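Local coordinates for beta-glucanase (Bacteroides thetaiotaomicron, PDB 6EUG), which probably hydrolyses glycosidic bonds in galactans as a beta-1,3-galactosidase, this chain being the C-terminal family 43 glycosidase part of a longer protein, at residues A[266-269]-A[274-277]; A[292-295]-A[300-303]. All blocks are in the same frame, centred on the assembly; numbering follows the deposited sequence.

In the fold
Contacts 1 and 2 are the first and last strand pairings of one four-stranded antiparallel sheet, a blade of the five-bladed beta-propeller characteristic of family 43 glycosidases. Contact 1 joins the inner strand 265-270 to strand 273-279; contact 2 joins strand 290-294 to the outermost strand 302-304. Their centres lie about 10 Å apart, and strands 273-279 and 290-294, neighbours in the sheet, join the two through backbone bonds such as that between Met-276 and Leu-292. Contact 1 is buried, with aromatic, aliphatic and charged side chains paired across it. Contact 2, farther from the chain's centre, is partly buried: Trp-301 packs against the neighbouring sheet, while long polar chains and a bridging water mark its rim.

Contact 1 of 2, residues A[266-269]-A[274-277]; sequences AIFK and YWMI
Lys-269 lays its aliphatic chain over one face of the Tyr-274 ring in a beta hairpin, the inner two strands of a propeller blade. With CG trans to the backbone N (chi1 -180°) and the rest extended, the chain runs across the ring from CG, 4.3 Å from the ring centroid and near its normal, to NZ, which donates to Tyr-274 OH at 3.0 Å. Asp-221 forms a salt bridge with the same NZ, and Asp-220 is hydrogen-bonded to Tyr-274 OH, so the polar ends meet in a small charged network that would probably help keep the amine protonated.

Phe-268 and Trp-275 pair on the other side of the sheet. The chi1 of 72° places Phe-268 CG between its backbone N and carbonyl carbon and brings the ring over its neighbour: Trp-275 CB sits 3.9 Å from the ring centroid in a CH-pi contact. The phenyl and the five-membered ring of Trp-275 are tilted by 30° and slid apart, with little overlap. Pro-363 touches both side chains, and Ile-324 and Phe-333 also pack on Phe-268, tying this face to the adjoining sheet.

The strands are antiparallel. Phe-268 and Trp-275 form a hydrogen-bonded pair, each N-H bonded to the other's carbonyl at 2.9 Å for both N-to-O distances, and Ala-266 repeats the pattern with Ile-277. The side chain of Ala-266 is about 12 Å from the bound glucoimidazole, and the hairpin does not itself line the sugar pocket. Between these pairs Ile-267 and Met-276 are a non-hydrogen-bonded pair; their side chains come only loosely together, while Met-276 CG rests 3.3 Å from Ala-266 O and Ile-267 CA points its hydrogen at Trp-275 O, 3.3 Å away.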
loop_
_atom_site.group_PDB
_atom_site.type_symbol
_atom_site.label_atom_id
_atom_site.label_comp_id
_atom_site.label_asym_id
_atom_site.label_seq_id
_atom_site.Cartn_x
_atom_site.Cartn_y
_atom_site.Cartn_z
ATOM N N ALA A 266 -4.973 1.356 2.683
ATOM C CA ALA A 266 -4.627 1.103 4.076
ATOM C C ALA A 266 -5.816 0.344 4.696
ATOM O O ALA A 266 -6.979 0.637 4.409
ATOM C CB ALA A 266 -4.371 2.416 4.821
ATOM N N ILE A 267 -5.512 -0.669 5.488
ATOM C CA ILE A 267 -6.520 -1.655 5.955
ATOM C C ILE A 267 -6.344 -2.074 7.406
ATOM O O ILE A 267 -5.216 -2.173 7.879
ATOM C CB ILE A 267 -6.549 -2.898 5.037
ATOM C CG1 ILE A 267 -7.736 -3.841 5.382
ATOM C CG2 ILE A 267 -5.224 -3.644 5.047
ATOM C CD1 ILE A 267 -8.017 -4.874 4.294
ATOM N N PHE A 268 -7.464 -2.312 8.086
ATOM C CA PHE A 268 -7.504 -2.931 9.412
ATOM C C PHE A 268 -8.772 -3.749 9.611
ATOM O O PHE A 268 -9.722 -3.666 8.803
ATOM C CB PHE A 268 -7.324 -1.900 10.565
ATOM C CG PHE A 268 -8.501 -0.979 10.804
ATOM C CD1 PHE A 268 -8.709 0.127 9.984
ATOM C CD2 PHE A 268 -9.325 -1.142 11.922
ATOM C CE1 PHE A 268 -9.752 1.014 10.216
ATOM C CE2 PHE A 268 -10.399 -0.255 12.159
ATOM C CZ PHE A 268 -10.603 0.825 11.289
ATOM N N LYS A 269 -8.785 -4.542 10.693
ATOM C CA LYS A 269 -9.939 -5.358 11.067
ATOM C C LYS A 269 -10.257 -5.082 12.528
ATOM O O LYS A 269 -9.331 -5.056 13.356
ATOM C CB LYS A 269 -9.670 -6.854 10.832
ATOM C CG LYS A 269 -10.826 -7.781 11.196
ATOM C CD LYS A 269 -10.468 -9.245 10.967
ATOM C CE LYS A 269 -11.715 -10.127 11.069
ATOM N NZ LYS A 269 -11.489 -11.572 10.831
ATOM N N TYR A 274 -13.876 -5.714 8.348
ATOM C CA TYR A 274 -12.736 -5.144 7.601
ATOM C C TYR A 274 -13.051 -3.701 7.168
ATOM O O TYR A 274 -14.162 -3.394 6.653
ATOM C CB TYR A 274 -12.393 -6.018 6.386
ATOM C CG TYR A 274 -11.993 -7.432 6.745
ATOM C CD1 TYR A 274 -12.972 -8.410 6.942
ATOM C CD2 TYR A 274 -10.662 -7.783 6.970
ATOM C CE1 TYR A 274 -12.644 -9.699 7.280
ATOM C CE2 TYR A 274 -10.327 -9.090 7.326
ATOM C CZ TYR A 274 -11.331 -10.036 7.505
ATOM O OH TYR A 274 -11.093 -11.362 7.902
ATOM N N TRP A 275 -12.057 -2.829 7.340
ATOM C CA TRP A 275 -12.160 -1.400 6.997
ATOM C C TRP A 275 -10.932 -1.006 6.176
ATOM O O TRP A 275 -9.767 -1.191 6.627
ATOM C CB TRP A 275 -12.198 -0.514 8.258
ATOM C CG TRP A 275 -13.388 -0.737 9.170
ATOM C CD1 TRP A 275 -13.374 -1.401 10.381
ATOM C CD2 TRP A 275 -14.754 -0.325 8.964
ATOM N NE1 TRP A 275 -14.643 -1.445 10.928
ATOM C CE2 TRP A 275 -15.506 -0.789 10.094
ATOM C CE3 TRP A 275 -15.419 0.380 7.955
ATOM C CZ2 TRP A 275 -16.866 -0.539 10.240
ATOM C CZ3 TRP A 275 -16.800 0.615 8.095
ATOM C CH2 TRP A 275 -17.499 0.155 9.239
ATOM N N MET A 276 -11.154 -0.427 5.005
ATOM C CA MET A 276 -10.041 0.024 4.152
ATOM C C MET A 276 -10.237 1.498 3.759
ATOM O O MET A 276 -11.344 1.916 3.383
ATOM C CB MET A 276 -9.961 -0.862 2.895
ATOM C CG MET A 276 -8.805 -0.564 1.963
ATOM S SD MET A 276 -8.249 -1.948 0.937
ATOM C CE MET A 276 -9.738 -2.651 0.220
ATOM N N ILE A 277 -9.156 2.265 3.840
ATOM C CA ILE A 277 -9.130 3.680 3.409
ATOM C C ILE A 277 -8.251 3.774 2.175
ATOM O O ILE A 277 -7.137 3.230 2.153
ATOM C CB ILE A 277 -8.680 4.669 4.528
ATOM C CG1 ILE A 277 -9.668 4.601 5.703
ATOM C CG2 ILE A 277 -8.517 6.094 3.985
ATOM C CD1 ILE A 277 -9.299 5.421 6.932
#

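Contact 2 of 2, residues A[292-295]-A[300-303]; sequences LTAD and EWKQ
Residues 292-294 and 300-303 run antiparallel, their end-to-end directions 153° apart, as the outer hairpin of the propeller blade. Thr-293 and Lys-302 form the hydrogen-bonded pair, with both N-to-O distances 2.9 Å and each donor lying in the plane of the carbonyl it meets. Leu-292 and Gln-303 follow as a non-hydrogen-bonded pair. Toward the turn the strands part, and a water bridges them, accepting from Asp-295 N at 2.9 Å and donating to Glu-300 O at 2.8 Å.

Trp-301 carries the side-chain packing. Its CG stands trans to the carbonyl carbon (chi1 -69°), and the indole turns back under the opposing strand. Ala-294 CB sits squarely over one face, 3.4 Å from the centroid of the five-membered ring and 11° off its normal. Leu-292 CB approaches Trp-301 CE3 at 3.9 Å, and the Leu-292 carbonyl lies at the indole edge. Met-297 O, within the turn, takes the NE1 hydrogen bond and helps fix the ring's rotation. Ile-239, Ile-254 and Ile-256 of the preceding sheet also touch the indole, which therefore fills the seam between two blades.

Leu-292 CD2 meets the aliphatic part of Gln-303, 4.0 Å from its CG, while Thr-293 OG1 is bonded to Tyr-274 O. Ala-294, Leu-292 and Trp-301 thus form an apolar cluster facing the preceding sheet, whereas Lys-302 and Gln-303 of the edge strand are exposed.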
loop_
_atom_site.group_PDB
_atom_site.type_symbol
_atom_site.label_atom_id
_atom_site.label_comp_id
_atom_site.label_asym_id
_atom_site.label_seq_id
_atom_site.Cartn_x
_atom_site.Cartn_y
_atom_site.Cartn_z
ATOM N N LEU A 292 -13.953 1.955 2.604
ATOM C CA LEU A 292 -14.492 0.715 2.053
ATOM C C LEU A 292 -14.637 -0.324 3.175
ATOM O O LEU A 292 -13.815 -0.344 4.097
ATOM C CB LEU A 292 -13.635 0.186 0.933
ATOM C CG LEU A 292 -13.020 1.223 -0.061
ATOM C CD1 LEU A 292 -12.044 0.549 -1.011
ATOM C CD2 LEU A 292 -14.106 1.935 -0.866
ATOM N N THR A 293 -15.661 -1.172 3.102
ATOM C CA THR A 293 -15.888 -2.197 4.149
ATOM C C THR A 293 -16.401 -3.536 3.604
ATOM O O THR A 293 -17.116 -3.580 2.557
ATOM C CB THR A 293 -16.809 -1.641 5.262
ATOM O OG1 THR A 293 -16.878 -2.513 6.407
ATOM C CG2 THR A 293 -18.235 -1.405 4.729
ATOM N N ALA A 294 -16.049 -4.607 4.325
ATOM C CA ALA A 294 -16.550 -5.958 4.085
ATOM C C ALA A 294 -16.635 -6.772 5.378
ATOM O O ALA A 294 -15.919 -6.477 6.371
ATOM C CB ALA A 294 -15.689 -6.710 3.072
ATOM N N ASP A 295 -17.479 -7.801 5.357
ATOM C CA ASP A 295 -17.543 -8.787 6.469
ATOM C C ASP A 295 -16.762 -10.079 6.249
ATOM O O ASP A 295 -16.831 -10.998 7.092
ATOM C CB ASP A 295 -19.015 -9.091 6.859
ATOM C CG ASP A 295 -19.758 -7.853 7.424
ATOM O OD1 ASP A 295 -19.130 -6.890 7.876
ATOM O OD2 ASP A 295 -21.008 -7.837 7.407
ATOM N N GLU A 300 -18.009 -9.584 -0.798
ATOM C CA GLU A 300 -18.392 -8.307 -1.367
ATOM C C GLU A 300 -18.063 -7.116 -0.492
ATOM O O GLU A 300 -18.263 -7.145 0.712
ATOM C CB GLU A 300 -19.896 -8.300 -1.694
ATOM C CG GLU A 300 -20.285 -9.209 -2.845
ATOM C CD GLU A 300 -19.857 -8.702 -4.221
ATOM O OE1 GLU A 300 -19.457 -7.507 -4.404
ATOM O OE2 GLU A 300 -19.942 -9.536 -5.149
ATOM N N TRP A 301 -17.519 -6.063 -1.115
ATOM C CA TRP A 301 -17.177 -4.799 -0.458
ATOM C C TRP A 301 -18.157 -3.649 -0.847
ATOM O O TRP A 301 -18.762 -3.671 -1.929
ATOM C CB TRP A 301 -15.739 -4.382 -0.801
ATOM C CG TRP A 301 -14.623 -5.271 -0.180
ATOM C CD1 TRP A 301 -14.299 -6.576 -0.479
ATOM C CD2 TRP A 301 -13.754 -4.875 0.857
ATOM N NE1 TRP A 301 -13.242 -6.998 0.322
ATOM C CE2 TRP A 301 -12.920 -5.983 1.170
ATOM C CE3 TRP A 301 -13.629 -3.691 1.616
ATOM C CZ2 TRP A 301 -11.930 -5.909 2.163
ATOM C CZ3 TRP A 301 -12.665 -3.633 2.597
ATOM C CH2 TRP A 301 -11.836 -4.740 2.877
ATOM N N LYS A 302 -18.275 -2.664 0.065
ATOM C CA LYS A 302 -19.184 -1.506 -0.043
ATOM C C LYS A 302 -18.405 -0.219 0.185
ATOM O O LYS A 302 -17.464 -0.210 0.992
ATOM C CB LYS A 302 -20.305 -1.514 1.047
ATOM C CG LYS A 302 -21.138 -2.766 1.191
ATOM C CD LYS A 302 -22.451 -2.520 1.897
ATOM C CE LYS A 302 -22.367 -2.536 3.402
ATOM N NZ LYS A 302 -23.556 -3.263 3.969
ATOM N N GLN A 303 -18.798 0.856 -0.499
ATOM C CA GLN A 303 -18.181 2.155 -0.343
ATOM C C GLN A 303 -19.024 3.064 0.549
ATOM O O GLN A 303 -20.252 3.226 0.319
ATOM C CB GLN A 303 -17.929 2.802 -1.712
ATOM C CG GLN A 303 -17.302 4.201 -1.619
ATOM C CD GLN A 303 -16.836 4.737 -2.957
ATOM O OE1 GLN A 303 -16.919 4.039 -3.980
ATOM N NE2 GLN A 303 -16.347 5.986 -2.965
HETATM O O HOH W 1 -18.820 -8.678 2.927
#